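Local coordinates for protein putative siderophore-degrading esterase (Eurofung) (Emericella nidulans, PDB 6GUO) that hydrolyses the ester bonds of the bacterial siderophore enterobactin, a step required for release of its iron inside the fungal cell, at residues P100-S103 with Y104-P108; D132-L135 with T136-E140. One frame throughout, in Å; residues are numbered along the deposited sequence. Where two conformers were deposited one is given.

Contact 1: P100-S103 with Y104-P108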
# COMPACT_ATOMS: atom_id res chain seq x y z
N PRO A 100 -14.46 -15.30 -6.23
CA PRO A 100 -15.69 -15.71 -5.53
C PRO A 100 -15.50 -16.88 -4.53
O PRO A 100 -16.32 -17.04 -3.62
CB PRO A 100 -16.63 -16.14 -6.66
CG PRO A 100 -16.05 -15.60 -7.91
CD PRO A 100 -14.58 -15.43 -7.69
N ARG A 101 -14.44 -17.67 -4.71
CA ARG A 101 -14.12 -18.78 -3.79
C ARG A 101 -13.85 -18.35 -2.35
O ARG A 101 -13.95 -19.16 -1.43
CB ARG A 101 -12.90 -19.56 -4.31
CG ARG A 101 -13.20 -20.37 -5.56
CD ARG A 101 -11.96 -21.03 -6.13
NE ARG A 101 -11.29 -21.89 -5.15
CZ ARG A 101 -10.11 -22.48 -5.34
NH1 ARG A 101 -9.58 -23.23 -4.38
NH2 ARG A 101 -9.44 -22.32 -6.48
N ARG A 102 -13.51 -17.08 -2.15
CA ARG A 102 -13.25 -16.54 -0.81
C ARG A 102 -14.41 -16.71 0.18
O ARG A 102 -14.17 -16.87 1.37
CB ARG A 102 -12.85 -15.06 -0.90
CG ARG A 102 -13.99 -14.12 -1.26
CD ARG A 102 -13.47 -12.74 -1.63
NE ARG A 102 -12.83 -12.08 -0.48
CZ ARG A 102 -13.47 -11.41 0.48
NH1 ARG A 102 -12.76 -10.86 1.46
NH2 ARG A 102 -14.79 -11.29 0.49
N SER A 103 -15.65 -16.66 -0.31
CA SER A 103 -16.83 -16.75 0.56
C SER A 103 -16.88 -18.09 1.29
O SER A 103 -17.22 -18.13 2.47
CB SER A 103 -18.13 -16.52 -0.22
OG SER A 103 -18.41 -17.58 -1.12
N TYR A 104 -16.54 -19.17 0.60
CA TYR A 104 -16.47 -20.50 1.22
C TYR A 104 -15.25 -20.60 2.15
O TYR A 104 -15.38 -21.01 3.31
CB TYR A 104 -16.43 -21.61 0.17
CG TYR A 104 -16.33 -22.98 0.78
CD1 TYR A 104 -17.41 -23.53 1.48
CD2 TYR A 104 -15.16 -23.73 0.68
CE1 TYR A 104 -17.32 -24.79 2.05
CE2 TYR A 104 -15.07 -25.00 1.25
CZ TYR A 104 -16.15 -25.52 1.94
OH TYR A 104 -16.06 -26.77 2.51
N ASP A 105 -14.08 -20.23 1.64
CA ASP A 105 -12.83 -20.38 2.38
C ASP A 105 -12.76 -19.58 3.68
O ASP A 105 -12.12 -20.03 4.63
CB ASP A 105 -11.61 -20.02 1.51
CG ASP A 105 -11.26 -21.10 0.51
OD1 ASP A 105 -10.79 -20.73 -0.59
OD2 ASP A 105 -11.44 -22.30 0.79
N LEU A 106 -13.40 -18.42 3.72
CA LEU A 106 -13.22 -17.46 4.82
C LEU A 106 -14.34 -17.42 5.86
O LEU A 106 -14.17 -16.78 6.90
CB LEU A 106 -12.98 -16.06 4.23
CG LEU A 106 -11.77 -15.95 3.30
CD1 LEU A 106 -11.67 -14.55 2.70
CD2 LEU A 106 -10.47 -16.31 4.01
N THR A 107 -15.47 -18.07 5.60
CA THR A 107 -16.59 -18.07 6.55
C THR A 107 -16.62 -19.36 7.37
O THR A 107 -16.46 -20.44 6.81
CB THR A 107 -17.94 -17.88 5.84
OG1 THR A 107 -18.08 -18.87 4.81
CG2 THR A 107 -18.03 -16.48 5.24
N PRO A 108 -16.82 -19.24 8.69
CA PRO A 108 -16.82 -20.44 9.53
C PRO A 108 -18.09 -21.27 9.42
O PRO A 108 -19.15 -20.73 9.09
CB PRO A 108 -16.66 -19.87 10.95
CG PRO A 108 -17.25 -18.51 10.88
CD PRO A 108 -16.99 -18.01 9.49
O HOH W 1 -12.11 -22.58 -2.45
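Leu106 CD1 lies over one face of the Arg102 guanidinium, 4.0 Å from Arg102 NH1, and the same methyl meets Arg102 CB at 3.8 Å. The bend at chi3 (-65°) folds the arginine chain round this methyl, which covers the cation without competing for its N-H groups: NE forms a salt bridge with Asp59, and NH1 donates to Ser165 OG. The Arg101 guanidinium is engaged at its edge, where a water lying in its plane accepts from Arg101 NE (2.9 Å) and donates to Asp105 OD1 (2.9 Å); its NH2 donates to Pro30 O, and Tyr31 makes a cation-pi contact with it. A long, flexible arginine and a short aspartate one turn apart are thus bridged without direct contact, while OD1 is also bonded to Tyr91 OH. Asp105 N meets Arg101 O almost straight, at 173°, and Leu106 N bonds to Arg102 O. Four residues on from Ser103, Thr107 uses its hydroxyl: OG1, set between its own N and carbonyl carbon (chi1 54°), donates to Ser103 O at 2.6 Å. The short helix belongs to an alpha/beta-hydrolase, whose Arg102 reaches Ser165, the serine of a GxSxG sequence consistent with the nucleophile elbow of this fold.

Contact 2: D132-L135 with T136-E140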
# COMPACT_ATOMS: atom_id res chain seq x y z
N ASP A 132 -12.72 -23.64 8.68
CA ASP A 132 -11.94 -24.64 9.43
C ASP A 132 -11.06 -25.47 8.50
O ASP A 132 -9.91 -25.75 8.85
CB ASP A 132 -12.85 -25.53 10.28
CG ASP A 132 -13.48 -24.78 11.44
OD1 ASP A 132 -12.89 -23.79 11.93
OD2 ASP A 132 -14.58 -25.18 11.88
N GLU A 133 -11.59 -25.83 7.34
CA GLU A 133 -10.81 -26.54 6.31
C GLU A 133 -9.64 -25.69 5.81
O GLU A 133 -8.52 -26.18 5.66
CB GLU A 133 -11.70 -26.94 5.12
CG GLU A 133 -12.74 -28.00 5.45
CD GLU A 133 -13.73 -28.25 4.32
OE1 GLU A 133 -13.51 -27.77 3.19
OE2 GLU A 133 -14.74 -28.94 4.57
N PHE A 134 -9.92 -24.41 5.55
CA PHE A 134 -8.91 -23.48 5.06
C PHE A 134 -7.81 -23.20 6.09
O PHE A 134 -6.63 -23.15 5.77
CB PHE A 134 -9.58 -22.17 4.63
CG PHE A 134 -8.71 -21.27 3.80
CD1 PHE A 134 -7.96 -21.77 2.73
CD2 PHE A 134 -8.67 -19.90 4.05
CE1 PHE A 134 -7.17 -20.94 1.96
CE2 PHE A 134 -7.88 -19.06 3.28
CZ PHE A 134 -7.13 -19.58 2.23
N LEU A 135 -8.21 -23.05 7.33
CA LEU A 135 -7.28 -22.83 8.42
C LEU A 135 -6.37 -24.04 8.65
O LEU A 135 -5.17 -23.89 8.89
CB LEU A 135 -8.08 -22.50 9.68
CG LEU A 135 -7.36 -22.04 10.95
CD1 LEU A 135 -6.17 -21.14 10.65
CD2 LEU A 135 -8.36 -21.30 11.83
N THR A 136 -6.95 -25.24 8.54
CA THR A 136 -6.19 -26.49 8.57
C THR A 136 -5.18 -26.53 7.41
O THR A 136 -4.02 -26.89 7.61
CB THR A 136 -7.14 -27.70 8.50
OG1 THR A 136 -8.03 -27.66 9.62
CG2 THR A 136 -6.38 -29.01 8.53
N PHE A 137 -5.64 -26.14 6.22
CA PHE A 137 -4.80 -26.08 5.02
C PHE A 137 -3.59 -25.15 5.21
O PHE A 137 -2.46 -25.52 4.88
CB PHE A 137 -5.65 -25.65 3.81
CG PHE A 137 -4.86 -25.38 2.57
CD1 PHE A 137 -4.28 -26.43 1.86
CD2 PHE A 137 -4.72 -24.09 2.08
CE1 PHE A 137 -3.56 -26.20 0.70
CE2 PHE A 137 -4.00 -23.85 0.92
CZ PHE A 137 -3.42 -24.90 0.23
N ILE A 138 -3.83 -23.96 5.76
CA ILE A 138 -2.75 -23.00 6.00
C ILE A 138 -1.75 -23.54 7.02
O ILE A 138 -0.54 -23.51 6.79
CB ILE A 138 -3.30 -21.63 6.43
CG1 ILE A 138 -4.05 -20.97 5.27
CG2 ILE A 138 -2.17 -20.71 6.90
CD1 ILE A 138 -4.92 -19.80 5.66
N ALA A 139 -2.27 -24.06 8.13
CA ALA A 139 -1.45 -24.53 9.25
C ALA A 139 -0.70 -25.84 8.98
O ALA A 139 0.43 -26.00 9.45
CB ALA A 139 -2.31 -24.66 10.50
N GLU A 140 -1.32 -26.76 8.24
CA GLU A 140 -0.77 -28.11 8.04
C GLU A 140 -0.13 -28.36 6.67
O GLU A 140 0.69 -29.27 6.54
CB GLU A 140 -1.84 -29.16 8.34
CG GLU A 140 -2.25 -29.15 9.81
CD GLU A 140 -3.42 -30.04 10.15
OE1 GLU A 140 -3.64 -31.05 9.44
OE2 GLU A 140 -4.12 -29.74 11.14
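Phe134 carries the terminal methyl of Ile138 over one face of its ring: Ile138 CD1 stands 4.0 Å from the ring centroid and 17° off the normal, offset toward the rim, a CH-pi contact. The isoleucine reaches it because CG1 lies anti to its carbonyl carbon (chi1 -68°), which turns CD1 back along the helix toward the residue four places earlier. Phe137, three places on, meets the same ring obliquely, with its CD2 4.0 Å from Phe134 CE1. Both phenylalanines also meet Tyr31, and Phe137 touches Trp5 of the second subunit, so large flat side chains suit a surface that must pack in several directions. Leu135 and Ile138 fill the side against Phe170 and Phe182 with branched aliphatic groups.

Thr136 lies on a different side of the helix. Its OG1 donates to Asp132 O at 2.8 Å, and its backbone N bonds to the same oxygen at 3.0 Å; the two donors come from opposite faces of the carbonyl plane. A threonine is apt here, since its short hydroxyl can return to the helix's own backbone. The main-chain bonds Phe137 N to Glu133 O, Ile138 N to Phe134 O and Ala139 N to Leu135 O follow the alpha-helical i+4 to i pattern, although the helix widens to a pi-type turn at 138-140.

Chemically, then, the helix is two-sided: dispersion between aromatic and aliphatic groups holds the buried side, whereas Thr136 uses its polar atom on Asp132 O, a carbonyl gripped by two hydrogen bonds.

How the contacts relate
From the N terminus, contact 1 comes first, forming the short helix 102-106 after strand 83-90; contact 2 follows near the start of helix 131-150, which leads on to strand 156-164. Each closes no more than a local turn, and they stand in series, neither nesting nor crossing. Between them runs the segment holding the proline-rich insertion that narrows the active site. The two helices touch directly beyond it: Tyr104 OH and Glu133 OE1 are 2.8 Å apart, a probable hydrogen bond, and Leu106 CD2 packs on Phe134 CE2. Both contacts also lean on helix 166-177, and contact 2 reaches strand 52-58 of the central sheet.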